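Cellobiose 2-epimerase (Caldibacillus thermoamylovorans, PDB 5ZHB) catalyses the epimerisation at C2 of the reducing-end glucose of cellobiose, giving glucosyl-mannose, and probably acts on related beta-1,4-linked disaccharides in the same way. Local coordinates at residues A[123-128]-A[132-137]; A[189-194]-A[252-257]; A[341-346]-A[354-359]. One frame throughout, in Å; residues are numbered along the deposited sequence.

Contact 1 of 3, residues A[123-128]-A[132-137]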
ATOM      1  N   GLU A 123      -9.510  -7.541   5.863  1.00 24.45           N
ATOM      2  CA  GLU A 123      -9.870  -6.422   6.714  1.00 24.91           C
ATOM      3  C   GLU A 123     -11.396  -6.319   6.850  1.00 24.88           C
ATOM      4  O   GLU A 123     -11.928  -6.068   7.936  1.00 25.37           O
ATOM      5  CB  GLU A 123      -9.298  -5.120   6.167  1.00 23.22           C
ATOM      6  CG  GLU A 123      -9.346  -3.951   7.147  1.00 24.94           C
ATOM      7  CD  GLU A 123      -8.443  -4.120   8.369  1.00 26.01           C
ATOM      8  OE1 GLU A 123      -7.550  -4.997   8.419  1.00 25.68           O
ATOM      9  OE2 GLU A 123      -8.693  -3.345   9.304  1.00 25.14           O
ATOM     10  N   TYR A 124     -12.115  -6.527   5.745  1.00 24.05           N
ATOM     11  CA  TYR A 124     -13.564  -6.477   5.777  1.00 25.66           C
ATOM     12  C   TYR A 124     -14.068  -7.614   6.663  1.00 26.64           C
ATOM     13  O   TYR A 124     -15.004  -7.438   7.442  1.00 29.43           O
ATOM     14  CB  TYR A 124     -14.078  -6.551   4.339  1.00 28.05           C
ATOM     15  CG  TYR A 124     -15.592  -6.451   4.221  1.00 28.76           C
ATOM     16  CD1 TYR A 124     -16.238  -5.257   4.452  1.00 29.64           C
ATOM     17  CD2 TYR A 124     -16.347  -7.535   3.780  1.00 31.03           C
ATOM     18  CE1 TYR A 124     -17.609  -5.148   4.293  1.00 33.08           C
ATOM     19  CE2 TYR A 124     -17.718  -7.443   3.636  1.00 29.23           C
ATOM     20  CZ  TYR A 124     -18.350  -6.248   3.900  1.00 30.80           C
ATOM     21  OH  TYR A 124     -19.711  -6.106   3.748  1.00 33.30           O
ATOM     22  N   TYR A 125     -13.400  -8.769   6.580  1.00 29.46           N
ATOM     23  CA  TYR A 125     -13.796  -9.896   7.404  1.00 32.55           C
ATOM     24  C   TYR A 125     -13.618  -9.536   8.882  1.00 36.74           C
ATOM     25  O   TYR A 125     -14.454  -9.871   9.710  1.00 36.39           O
ATOM     26  CB  TYR A 125     -13.017 -11.138   6.992  1.00 32.84           C
ATOM     27  CG  TYR A 125     -13.407 -12.358   7.812  1.00 36.80           C
ATOM     28  CD1 TYR A 125     -14.559 -13.084   7.517  1.00 36.32           C
ATOM     29  CD2 TYR A 125     -12.653 -12.738   8.912  1.00 37.47           C
ATOM     30  CE1 TYR A 125     -14.913 -14.200   8.268  1.00 38.02           C
ATOM     31  CE2 TYR A 125     -13.008 -13.832   9.682  1.00 41.34           C
ATOM     32  CZ  TYR A 125     -14.127 -14.574   9.348  1.00 40.52           C
ATOM     33  OH  TYR A 125     -14.417 -15.663  10.113  1.00 44.05           O
ATOM     34  N   ARG A 126     -12.553  -8.801   9.218  1.00 36.12           N
ATOM     35  CA  ARG A 126     -12.316  -8.438  10.609  1.00 35.32           C
ATOM     36  C   ARG A 126     -13.538  -7.734  11.197  1.00 35.33           C
ATOM     37  O   ARG A 126     -13.832  -7.919  12.373  1.00 34.58           O
ATOM     38  CB  ARG A 126     -11.055  -7.583  10.806  1.00 33.93           C
ATOM     39  CG  ARG A 126      -9.805  -8.367  10.437  1.00 34.40           C
ATOM     40  CD  ARG A 126      -8.530  -7.561  10.455  1.00 34.80           C
ATOM     41  NE  ARG A 126      -8.164  -7.178  11.819  1.00 36.33           N
ATOM     42  CZ  ARG A 126      -7.237  -6.295  12.137  1.00 34.92           C
ATOM     43  NH1 ARG A 126      -6.585  -5.625  11.202  1.00 32.10           N
ATOM     44  NH2 ARG A 126      -6.992  -6.045  13.410  1.00 35.28           N
ATOM     45  N   VAL A 127     -14.229  -6.909  10.413  1.00 32.64           N
ATOM     46  CA  VAL A 127     -15.313  -6.105  10.956  1.00 35.04           C
ATOM     47  C   VAL A 127     -16.697  -6.677  10.633  1.00 37.30           C
ATOM     48  O   VAL A 127     -17.671  -6.083  11.086  1.00 36.82           O
ATOM     49  CB  VAL A 127     -15.231  -4.627  10.527  1.00 36.36           C
ATOM     50  CG1 VAL A 127     -13.910  -4.005  10.974  1.00 36.96           C
ATOM     51  CG2 VAL A 127     -15.438  -4.407   9.028  1.00 35.13           C
ATOM     52  N   THR A 128     -16.811  -7.746   9.820  1.00 33.17           N
ATOM     53  CA  THR A 128     -18.133  -8.256   9.446  1.00 37.02           C
ATOM     54  C   THR A 128     -18.325  -9.720   9.826  1.00 40.92           C
ATOM     55  O   THR A 128     -19.453 -10.108  10.123  1.00 43.40           O
ATOM     56  CB  THR A 128     -18.445  -8.126   7.954  1.00 37.55           C
ATOM     57  OG1 THR A 128     -17.409  -8.859   7.308  1.00 33.71           O
ATOM     58  CG2 THR A 128     -18.593  -6.685   7.511  1.00 38.58           C
ATOM     59  N   GLU A 132     -18.206 -15.309   3.205  1.00 37.13           N
ATOM     60  CA  GLU A 132     -17.954 -15.215   1.777  1.00 39.57           C
ATOM     61  C   GLU A 132     -16.650 -14.435   1.531  1.00 35.38           C
ATOM     62  O   GLU A 132     -15.782 -14.859   0.759  1.00 34.47           O
ATOM     63  CB  GLU A 132     -19.201 -14.553   1.202  1.00 41.34           C
ATOM     64  CG  GLU A 132     -19.190 -14.457  -0.317  1.00 51.12           C
ATOM     65  CD  GLU A 132     -20.296 -13.569  -0.859  1.00 54.74           C
ATOM     66  OE1 GLU A 132     -20.213 -12.297  -0.802  1.00 39.57           O
ATOM     67  OE2 GLU A 132     -21.270 -14.214  -1.317  1.00 50.66           O
ATOM     68  N   ALA A 133     -16.507 -13.315   2.246  1.00 33.38           N
ATOM     69  CA  ALA A 133     -15.336 -12.453   2.123  1.00 33.81           C
ATOM     70  C   ALA A 133     -14.072 -13.249   2.435  1.00 33.47           C
ATOM     71  O   ALA A 133     -13.093 -13.157   1.700  1.00 28.43           O
ATOM     72  CB  ALA A 133     -15.483 -11.239   3.029  1.00 33.05           C
ATOM     73  N   LEU A 134     -14.108 -14.066   3.504  1.00 31.83           N
ATOM     74  CA  LEU A 134     -12.939 -14.837   3.899  1.00 34.29           C
ATOM     75  C   LEU A 134     -12.626 -15.923   2.865  1.00 35.58           C
ATOM     76  O   LEU A 134     -11.450 -16.155   2.569  1.00 34.43           O
ATOM     77  CB  LEU A 134     -13.095 -15.427   5.304  1.00 34.44           C
ATOM     78  CG  LEU A 134     -11.968 -16.365   5.757  1.00 36.23           C
ATOM     79  CD1 LEU A 134     -10.618 -15.652   5.717  1.00 37.16           C
ATOM     80  CD2 LEU A 134     -12.201 -16.957   7.150  1.00 37.01           C
ATOM     81  N   ASP A 135     -13.666 -16.589   2.332  1.00 38.03           N
ATOM     82  CA  ASP A 135     -13.514 -17.593   1.279  1.00 39.38           C
ATOM     83  C   ASP A 135     -12.877 -16.972   0.033  1.00 30.35           C
ATOM     84  O   ASP A 135     -12.067 -17.579  -0.658  1.00 31.95           O
ATOM     85  CB  ASP A 135     -14.864 -18.167   0.869  1.00 43.93           C
ATOM     86  CG  ASP A 135     -14.839 -19.196  -0.257  1.00 53.07           C
ATOM     87  OD1 ASP A 135     -14.181 -20.246  -0.088  1.00 57.34           O
ATOM     88  OD2 ASP A 135     -15.467 -18.937  -1.317  1.00 61.30           O
ATOM     89  N   TYR A 136     -13.325 -15.772  -0.309  1.00 31.96           N
ATOM     90  CA  TYR A 136     -12.763 -15.063  -1.451  1.00 31.18           C
ATOM     91  C   TYR A 136     -11.275 -14.844  -1.207  1.00 26.55           C
ATOM     92  O   TYR A 136     -10.465 -15.100  -2.095  1.00 25.51           O
ATOM     93  CB  TYR A 136     -13.563 -13.781  -1.663  1.00 29.52           C
ATOM     94  CG  TYR A 136     -14.778 -13.901  -2.572  1.00 31.47           C
ATOM     95  CD1 TYR A 136     -14.686 -14.488  -3.829  1.00 32.81           C
ATOM     96  CD2 TYR A 136     -16.011 -13.381  -2.191  1.00 30.26           C
ATOM     97  CE1 TYR A 136     -15.793 -14.573  -4.665  1.00 35.95           C
ATOM     98  CE2 TYR A 136     -17.124 -13.447  -3.023  1.00 31.41           C
ATOM     99  CZ  TYR A 136     -17.013 -14.037  -4.268  1.00 33.63           C
ATOM    100  OH  TYR A 136     -18.087 -14.083  -5.116  1.00 34.91           O
ATOM    101  N   ALA A 137     -10.929 -14.426   0.030  1.00 28.49           N
ATOM    102  CA  ALA A 137      -9.539 -14.166   0.394  1.00 26.83           C
ATOM    103  C   ALA A 137      -8.694 -15.429   0.225  1.00 29.36           C
ATOM    104  O   ALA A 137      -7.628 -15.415  -0.411  1.00 30.36           O
ATOM    105  CB  ALA A 137      -9.456 -13.628   1.809  1.00 26.56           C
TER
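L134 lies over one face of the Y125 ring, its CB 3.9 Å from the ring centroid and 26° off the normal, a CH-pi contact. CB sits toward the CD1 rim, 3.5 Å from Y125 CD1, while the CD2 methyl of L134 reaches the phenol end, 3.8 Å from Y125 CZ. The leucine spans the ring from its root to its hydroxyl end. On the tyrosine side, CG stands anti to the backbone N (chi1 -179°), which swings the ring out from helix 111-128 toward helix 131-145.

Y124 takes almost the same first torsion but meets its partner differently. The methyl of A133 comes to the ring edge, near its plane, with CB 3.9 Å from Y124 CD2. T128 CG2 lies over one face; the ring also stacks with that of Y79, and its hydroxyl bonds to N76. T128 is anchored one turn back: OG1 donates to Y124 O at 2.8 Å from above the carbonyl plane, and V127 N reaches the same oxygen from the opposite face.

The two helices are consecutive and pack as a helical hairpin, in keeping with the alpha/alpha-barrel fold of this family, and V199 of helix 183-199 touches both Y125 and L134. Between the segments the contact is apolar, one aromatic face and one aromatic edge against aliphatic carbon, so shape and dispersion rather than directed polar bonds join the two helices.

Contact 2 of 3, residues A[189-194]-A[252-257]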
ATOM      1  N   VAL A 189       2.467  -8.766  -1.072  1.00 18.52           N
ATOM      2  CA  VAL A 189       2.098 -10.116  -0.699  1.00 20.01           C
ATOM      3  C   VAL A 189       2.289 -10.278   0.813  1.00 20.51           C
ATOM      4  O   VAL A 189       1.414 -10.794   1.496  1.00 19.15           O
ATOM      5  CB  VAL A 189       2.842 -11.191  -1.507  1.00 20.50           C
ATOM      6  CG1 VAL A 189       2.585 -12.597  -0.959  1.00 21.91           C
ATOM      7  CG2 VAL A 189       2.456 -11.103  -2.975  1.00 21.76           C
ATOM      8  N   LEU A 190       3.442  -9.848   1.339  1.00 21.76           N
ATOM      9  CA  LEU A 190       3.686  -9.945   2.783  1.00 22.22           C
ATOM     10  C   LEU A 190       2.630  -9.179   3.585  1.00 20.17           C
ATOM     11  O   LEU A 190       2.086  -9.681   4.565  1.00 20.83           O
ATOM     12  CB  LEU A 190       5.105  -9.453   3.054  1.00 20.88           C
ATOM     13  CG  LEU A 190       5.536  -9.413   4.523  1.00 21.89           C
ATOM     14  CD1 LEU A 190       5.505 -10.782   5.186  1.00 22.66           C
ATOM     15  CD2 LEU A 190       6.929  -8.876   4.552  1.00 23.68           C
ATOM     16  N   GLU A 191       2.308  -7.962   3.151  1.00 20.46           N
ATOM     17  CA  GLU A 191       1.313  -7.131   3.811  1.00 21.62           C
ATOM     18  C   GLU A 191      -0.021  -7.880   3.870  1.00 22.23           C
ATOM     19  O   GLU A 191      -0.665  -7.929   4.897  1.00 18.37           O
ATOM     20  CB  GLU A 191       1.217  -5.838   3.001  1.00 19.65           C
ATOM     21  CG  GLU A 191       0.070  -4.902   3.357  1.00 22.84           C
ATOM     22  CD  GLU A 191      -0.007  -3.761   2.355  1.00 21.62           C
ATOM     23  OE1 GLU A 191      -0.108  -4.051   1.145  1.00 21.38           O
ATOM     24  OE2 GLU A 191       0.097  -2.605   2.764  1.00 21.36           O
ATOM     25  N   ALA A 192      -0.456  -8.407   2.721  1.00 19.80           N
ATOM     26  CA  ALA A 192      -1.727  -9.106   2.622  1.00 21.50           C
ATOM     27  C   ALA A 192      -1.757 -10.345   3.524  1.00 21.25           C
ATOM     28  O   ALA A 192      -2.715 -10.599   4.261  1.00 21.24           O
ATOM     29  CB  ALA A 192      -1.897  -9.481   1.176  1.00 22.59           C
ATOM     30  N   TYR A 193      -0.690 -11.121   3.452  1.00 22.87           N
ATOM     31  CA  TYR A 193      -0.619 -12.373   4.190  1.00 24.76           C
ATOM     32  C   TYR A 193      -0.570 -12.129   5.692  1.00 25.72           C
ATOM     33  O   TYR A 193      -1.114 -12.937   6.434  1.00 27.81           O
ATOM     34  CB  TYR A 193       0.608 -13.185   3.785  1.00 23.32           C
ATOM     35  CG  TYR A 193       0.496 -13.927   2.459  1.00 24.12           C
ATOM     36  CD1 TYR A 193      -0.553 -13.693   1.573  1.00 24.80           C
ATOM     37  CD2 TYR A 193       1.454 -14.868   2.105  1.00 22.85           C
ATOM     38  CE1 TYR A 193      -0.648 -14.388   0.385  1.00 23.85           C
ATOM     39  CE2 TYR A 193       1.367 -15.576   0.919  1.00 23.61           C
ATOM     40  CZ  TYR A 193       0.300 -15.350   0.064  1.00 23.84           C
ATOM     41  OH  TYR A 193       0.247 -16.033  -1.128  1.00 23.13           O
ATOM     42  N   THR A 194       0.098 -11.049   6.133  1.00 25.13           N
ATOM     43  CA  THR A 194       0.029 -10.638   7.535  1.00 22.98           C
ATOM     44  C   THR A 194      -1.422 -10.504   7.996  1.00 25.18           C
ATOM     45  O   THR A 194      -1.794 -11.007   9.069  1.00 25.68           O
ATOM     46  CB  THR A 194       0.779  -9.331   7.751  1.00 22.09           C
ATOM     47  OG1 THR A 194       2.107  -9.649   7.359  1.00 22.42           O
ATOM     48  CG2 THR A 194       0.792  -8.870   9.198  1.00 22.86           C
ATOM     49  N   SER A 252       9.869  -1.289   6.491  1.00 22.07           N
ATOM     50  CA  SER A 252      10.339  -1.373   7.867  1.00 20.88           C
ATOM     51  C   SER A 252       9.190  -1.751   8.787  1.00 22.10           C
ATOM     52  O   SER A 252       9.293  -2.715   9.525  1.00 22.14           O
ATOM     53  CB  SER A 252      10.995  -0.095   8.306  1.00 23.78           C
ATOM     54  OG  SER A 252      11.323  -0.137   9.684  1.00 26.39           O
ATOM     55  N   TRP A 253       8.077  -1.005   8.761  1.00 20.47           N
ATOM     56  CA  TRP A 253       7.043  -1.240   9.751  1.00 18.71           C
ATOM     57  C   TRP A 253       6.077  -2.345   9.333  1.00 19.56           C
ATOM     58  O   TRP A 253       5.549  -3.036  10.206  1.00 19.27           O
ATOM     59  CB  TRP A 253       6.318   0.052  10.122  1.00 22.10           C
ATOM     60  CG  TRP A 253       5.308   0.566   9.135  1.00 20.00           C
ATOM     61  CD1 TRP A 253       5.521   1.456   8.132  1.00 19.64           C
ATOM     62  CD2 TRP A 253       3.904   0.262   9.111  1.00 18.28           C
ATOM     63  NE1 TRP A 253       4.361   1.679   7.440  1.00 18.91           N
ATOM     64  CE2 TRP A 253       3.351   0.980   8.033  1.00 19.11           C
ATOM     65  CE3 TRP A 253       3.061  -0.535   9.883  1.00 21.36           C
ATOM     66  CZ2 TRP A 253       1.995   0.923   7.729  1.00 21.30           C
ATOM     67  CZ3 TRP A 253       1.717  -0.607   9.573  1.00 20.49           C
ATOM     68  CH2 TRP A 253       1.188   0.154   8.535  1.00 21.04           C
ATOM     69  N   LEU A 254       5.901  -2.556   8.024  1.00 20.86           N
ATOM     70  CA  LEU A 254       5.130  -3.710   7.556  1.00 20.49           C
ATOM     71  C   LEU A 254       5.832  -5.035   7.875  1.00 19.43           C
ATOM     72  O   LEU A 254       5.189  -5.963   8.340  1.00 20.65           O
ATOM     73  CB  LEU A 254       4.810  -3.618   6.068  1.00 20.95           C
ATOM     74  CG  LEU A 254       3.848  -2.497   5.648  1.00 20.88           C
ATOM     75  CD1 LEU A 254       3.631  -2.542   4.155  1.00 22.32           C
ATOM     76  CD2 LEU A 254       2.505  -2.539   6.370  1.00 21.91           C
ATOM     77  N   ILE A 255       7.138  -5.139   7.634  1.00 19.62           N
ATOM     78  CA  ILE A 255       7.851  -6.354   8.039  1.00 22.31           C
ATOM     79  C   ILE A 255       7.702  -6.537   9.552  1.00 24.13           C
ATOM     80  O   ILE A 255       7.414  -7.646  10.056  1.00 22.73           O
ATOM     81  CB  ILE A 255       9.316  -6.311   7.566  1.00 23.65           C
ATOM     82  CG1 ILE A 255       9.401  -6.411   6.043  1.00 22.74           C
ATOM     83  CG2 ILE A 255      10.159  -7.393   8.254  1.00 25.34           C
ATOM     84  CD1 ILE A 255      10.711  -5.935   5.445  1.00 22.48           C
ATOM     85  N   ASP A 256       7.818  -5.431  10.307  1.00 25.20           N
ATOM     86  CA  ASP A 256       7.707  -5.531  11.757  1.00 25.08           C
ATOM     87  C   ASP A 256       6.338  -6.073  12.163  1.00 27.69           C
ATOM     88  O   ASP A 256       6.224  -6.933  13.036  1.00 25.02           O
ATOM     89  CB  ASP A 256       7.936  -4.195  12.449  1.00 28.23           C
ATOM     90  CG  ASP A 256       8.422  -4.312  13.888  1.00 31.76           C
ATOM     91  OD1 ASP A 256       8.909  -5.396  14.249  1.00 27.46           O
ATOM     92  OD2 ASP A 256       8.269  -3.337  14.638  1.00 28.45           O
ATOM     93  N   ASP A 257       5.276  -5.585  11.509  1.00 26.72           N
ATOM     94  CA  ASP A 257       3.963  -6.129  11.774  1.00 23.93           C
ATOM     95  C   ASP A 257       3.925  -7.616  11.468  1.00 25.10           C
ATOM     96  O   ASP A 257       3.250  -8.358  12.180  1.00 25.72           O
ATOM     97  CB  ASP A 257       2.858  -5.443  10.988  1.00 26.40           C
ATOM     98  CG  ASP A 257       2.159  -4.319  11.717  1.00 28.60           C
ATOM     99  OD1 ASP A 257       2.680  -3.862  12.756  1.00 29.37           O
ATOM    100  OD2 ASP A 257       1.077  -3.958  11.259  1.00 31.11           O
TER
HETATM  101  O   HOH W   1       2.716  -6.935   7.210  1.00 26.26           O
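L254 and L190 give up the most surface in this contact, followed closely by T194, where helices 183-199 and 245-262 of the alpha/alpha barrel pack side by side. The two segments run in roughly the same direction, inclined at 36°, with their axes 9.6 Å apart at closest approach.

L254 points across toward E191 and lays its CD1 methyl 3.8 Å from E191 OE2. That carboxylate is buried but well supplied with partners: H188 bonds to OE1, while Y375 and R379 meet OE2, the latter in a salt bridge. L254 also touches R379, so this leucine packs beside the ion pair as its apolar neighbour. The extended chain of E191 brings OE2 alongside the CD1 methyl, and the two side chains approach at a slant.

L190 meets I255 on the next part of the interface. Its CD2 comes 3.8 Å from I255 CG1, and the two side chains cross at about a right angle. CG of L190 is anti to its own N (chi1 177°), which extends the branch toward the other helix; I209 packs against L190 from helix 203-220.

T194 is the polar link: a water donates to T194 OG1 at 2.8 Å and to L254 O at 2.9 Å. A valine here would probably leave the water without its acceptor on this helix and weaken the water-mediated link between the two helices. T194 OG1 in turn donates to L190 O at 2.8 Å, while the CG2 methyl of T194 faces the backbone of D257, 3.9 Å from D257 O.

Contact 3 of 3, residues A[341-346]-A[354-359]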
ATOM      1  N   THR A 341       1.424  22.013   5.704  1.00 31.27           N
ATOM      2  CA  THR A 341       1.738  23.243   5.005  1.00 28.57           C
ATOM      3  C   THR A 341       1.613  23.099   3.491  1.00 29.82           C
ATOM      4  O   THR A 341       1.190  24.064   2.868  1.00 28.69           O
ATOM      5  CB  THR A 341       3.108  23.808   5.359  1.00 30.95           C
ATOM      6  OG1 THR A 341       3.028  23.941   6.763  1.00 29.50           O
ATOM      7  CG2 THR A 341       3.389  25.152   4.700  1.00 31.78           C
ATOM      8  N   TYR A 342       2.022  21.974   2.891  1.00 25.05           N
ATOM      9  CA  TYR A 342       2.143  21.902   1.454  1.00 25.05           C
ATOM     10  C   TYR A 342       1.311  20.810   0.794  1.00 23.98           C
ATOM     11  O   TYR A 342       1.029  20.939  -0.394  1.00 25.05           O
ATOM     12  CB  TYR A 342       3.609  21.671   1.071  1.00 30.44           C
ATOM     13  CG  TYR A 342       4.538  22.789   1.519  1.00 33.69           C
ATOM     14  CD1 TYR A 342       4.531  24.016   0.866  1.00 38.10           C
ATOM     15  CD2 TYR A 342       5.420  22.625   2.582  1.00 37.08           C
ATOM     16  CE1 TYR A 342       5.356  25.055   1.269  1.00 35.13           C
ATOM     17  CE2 TYR A 342       6.269  23.652   2.980  1.00 37.97           C
ATOM     18  CZ  TYR A 342       6.234  24.867   2.317  1.00 39.23           C
ATOM     19  OH  TYR A 342       7.050  25.898   2.672  1.00 41.03           O
ATOM     20  N   MET A 343       0.989  19.727   1.497  1.00 22.56           N
ATOM     21  CA  MET A 343       0.466  18.530   0.848  1.00 24.58           C
ATOM     22  C   MET A 343      -1.047  18.422   0.994  1.00 22.46           C
ATOM     23  O   MET A 343      -1.695  17.858   0.119  1.00 20.43           O
ATOM     24  CB  MET A 343       1.084  17.265   1.461  1.00 26.53           C
ATOM     25  CG  MET A 343       0.873  15.944   0.685  1.00 27.46           C
ATOM     26  SD  MET A 343       1.700  15.821  -0.921  1.00 31.38           S
ATOM     27  CE  MET A 343       3.389  15.788  -0.290  1.00 32.47           C
ATOM     28  N   ILE A 344      -1.620  18.908   2.110  1.00 24.70           N
ATOM     29  CA  ILE A 344      -3.061  18.796   2.307  1.00 24.65           C
ATOM     30  C   ILE A 344      -3.714  19.968   1.571  1.00 24.59           C
ATOM     31  O   ILE A 344      -3.368  21.107   1.828  1.00 24.33           O
ATOM     32  CB  ILE A 344      -3.452  18.766   3.798  1.00 25.38           C
ATOM     33  CG1 ILE A 344      -2.790  17.600   4.539  1.00 25.28           C
ATOM     34  CG2 ILE A 344      -4.989  18.728   3.946  1.00 24.26           C
ATOM     35  CD1 ILE A 344      -3.265  17.386   5.969  1.00 25.95           C
ATOM     36  N   ASP A 345      -4.649  19.672   0.673  1.00 24.39           N
ATOM     37  CA  ASP A 345      -5.248  20.660  -0.223  1.00 23.36           C
ATOM     38  C   ASP A 345      -6.237  21.478   0.602  1.00 23.93           C
ATOM     39  O   ASP A 345      -7.023  20.895   1.318  1.00 27.79           O
ATOM     40  CB  ASP A 345      -5.987  19.939  -1.338  1.00 23.18           C
ATOM     41  CG  ASP A 345      -6.436  20.776  -2.519  1.00 22.83           C
ATOM     42  OD1 ASP A 345      -6.417  22.023  -2.396  1.00 26.92           O
ATOM     43  OD2 ASP A 345      -6.666  20.185  -3.570  1.00 24.17           O
ATOM     44  N   SER A 346      -6.207  22.803   0.511  1.00 26.74           N
ATOM     45  CA  SER A 346      -7.199  23.572   1.244  1.00 34.01           C
ATOM     46  C   SER A 346      -8.342  24.027   0.330  1.00 31.28           C
ATOM     47  O   SER A 346      -9.259  24.707   0.784  1.00 29.42           O
ATOM     48  CB  SER A 346      -6.568  24.699   1.981  1.00 35.98           C
ATOM     49  OG  SER A 346      -5.968  25.573   1.049  1.00 38.28           O
ATOM     50  N   TRP A 354      -1.265  14.837  -4.963  1.00 19.19           N
ATOM     51  CA  TRP A 354      -0.456  13.692  -5.311  1.00 21.84           C
ATOM     52  C   TRP A 354       0.979  13.931  -4.843  1.00 22.46           C
ATOM     53  O   TRP A 354       1.606  13.079  -4.213  1.00 20.64           O
ATOM     54  CB  TRP A 354      -0.511  13.486  -6.830  1.00 24.20           C
ATOM     55  CG  TRP A 354       0.268  12.282  -7.299  1.00 28.49           C
ATOM     56  CD1 TRP A 354       1.632  12.153  -7.286  1.00 33.19           C
ATOM     57  CD2 TRP A 354      -0.233  11.071  -7.887  1.00 29.44           C
ATOM     58  NE1 TRP A 354       2.009  10.930  -7.761  1.00 33.84           N
ATOM     59  CE2 TRP A 354       0.890  10.260  -8.178  1.00 35.23           C
ATOM     60  CE3 TRP A 354      -1.504  10.612  -8.228  1.00 32.04           C
ATOM     61  CZ2 TRP A 354       0.776   9.012  -8.779  1.00 36.62           C
ATOM     62  CZ3 TRP A 354      -1.617   9.396  -8.860  1.00 39.48           C
ATOM     63  CH2 TRP A 354      -0.491   8.610  -9.139  1.00 45.24           C
ATOM     64  N   SER A 355       1.510  15.103  -5.203  1.00 20.47           N
ATOM     65  CA  SER A 355       2.886  15.427  -4.860  1.00 20.95           C
ATOM     66  C   SER A 355       3.081  16.932  -4.843  1.00 23.97           C
ATOM     67  O   SER A 355       2.209  17.677  -5.300  1.00 23.93           O
ATOM     68  CB  SER A 355       3.863  14.716  -5.789  1.00 21.50           C
ATOM     69  OG  SER A 355       3.663  15.050  -7.153  1.00 22.91           O
ATOM     70  N   VAL A 356       4.221  17.348  -4.289  1.00 23.37           N
ATOM     71  CA  VAL A 356       4.643  18.736  -4.255  1.00 26.49           C
ATOM     72  C   VAL A 356       6.046  18.837  -4.848  1.00 27.45           C
ATOM     73  O   VAL A 356       6.908  18.012  -4.565  1.00 28.02           O
ATOM     74  CB  VAL A 356       4.594  19.331  -2.839  1.00 26.72           C
ATOM     75  CG1 VAL A 356       5.048  20.781  -2.844  1.00 27.57           C
ATOM     76  CG2 VAL A 356       3.207  19.184  -2.232  1.00 26.39           C
ATOM     77  N   GLU A 357       6.243  19.822  -5.726  1.00 30.41           N
ATOM     78  CA  GLU A 357       7.547  20.085  -6.326  1.00 33.70           C
ATOM     79  C   GLU A 357       8.473  20.771  -5.312  1.00 35.07           C
ATOM     80  O   GLU A 357       8.021  21.225  -4.255  1.00 31.51           O
ATOM     81  CB  GLU A 357       7.385  20.976  -7.556  1.00 37.30           C
ATOM     82  CG  GLU A 357       6.441  20.429  -8.629  1.00 39.64           C
ATOM     83  CD  GLU A 357       6.841  19.086  -9.197  1.00 39.75           C
ATOM     84  OE1 GLU A 357       8.060  18.919  -9.394  1.00 46.79           O
ATOM     85  OE2 GLU A 357       5.981  18.203  -9.417  1.00 36.44           O
ATOM     86  N   ALA A 358       9.781  20.846  -5.638  1.00 41.30           N
ATOM     87  CA  ALA A 358      10.792  21.428  -4.757  1.00 38.96           C
ATOM     88  C   ALA A 358      10.520  22.903  -4.482  1.00 41.51           C
ATOM     89  O   ALA A 358      10.862  23.401  -3.413  1.00 44.92           O
ATOM     90  CB  ALA A 358      12.164  21.249  -5.346  1.00 40.92           C
ATOM     91  N   ASP A 359       9.883  23.594  -5.432  1.00 43.93           N
ATOM     92  CA  ASP A 359       9.518  24.995  -5.257  1.00 47.48           C
ATOM     93  C   ASP A 359       8.348  25.170  -4.292  1.00 44.68           C
ATOM     94  O   ASP A 359       7.960  26.307  -4.044  1.00 48.83           O
ATOM     95  CB  ASP A 359       9.155  25.654  -6.578  1.00 49.17           C
ATOM     96  CG  ASP A 359       8.157  24.866  -7.413  1.00 57.86           C
ATOM     97  OD1 ASP A 359       7.130  24.456  -6.845  1.00 56.86           O
ATOM     98  OD2 ASP A 359       8.433  24.629  -8.609  1.00 60.26           O
TER
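The Y342 ring has the CG2 methyl of T341 over the centre of one face, 3.6 Å above its plane, and meets the ring of Y338 with the planes at about 40°. Across the contact it is the root of this side chain that touches, Y342 CB lying 4.2 Å from V356 CG2. W354 has S355 CB in plane at its ring edge; its indole meets W306 edge-to-face and takes a cation-pi contact from R365. W354 starts off away from 341-346, and its carbonyl rather than its ring approaches M343.

V356 carries the centre of the contact. Its CG2 methyl stands anti to the carbonyl carbon and beside the backbone N, from where it meets the carbonyl oxygen of Y342, CG2 3.3 Å from Y342 O. The same methyl is flanked by M343, with SD and CE each 3.9 Å from V356 CG2. M343 leaves its backbone with CG anti to N (chi1 -167°), then bends twice. The two bends bring the thioether round to the strand, and the methionine and valine run past each other in opposite directions. Beyond V356, M343 SD also lies over the strand backbone, 4.1 Å from S355 CA.

M343 and Y353 are joined by backbone hydrogen bonding, as are V356 and R304. The contact therefore packs the C-terminal part of helix 326-343 against strand 355-356, an outermost strand of the four-stranded antiparallel sheet, whose neighbour is strand 299-305; Y338 of the helix also touches V356.

The contacts follow one another along the chain, each closing before the next opens, and all belong to the GlcNAc 2-epimerase-family domain. Contacts 1 and 2 are neighbours, their centres 18 Å apart, and helix 183-199 connects them: it supplies one segment of contact 2 and touches contact 1 through V199. Contact 3 lies across the chain's centre from both, with its centre 36 Å from that of contact 1 and 28 Å from that of contact 2. Together they sample the alpha/alpha barrel at a helical hairpin, at a packing of two inclined helices, and at a helix end against a short sheet, each a local packing at well-separated places round the barrel.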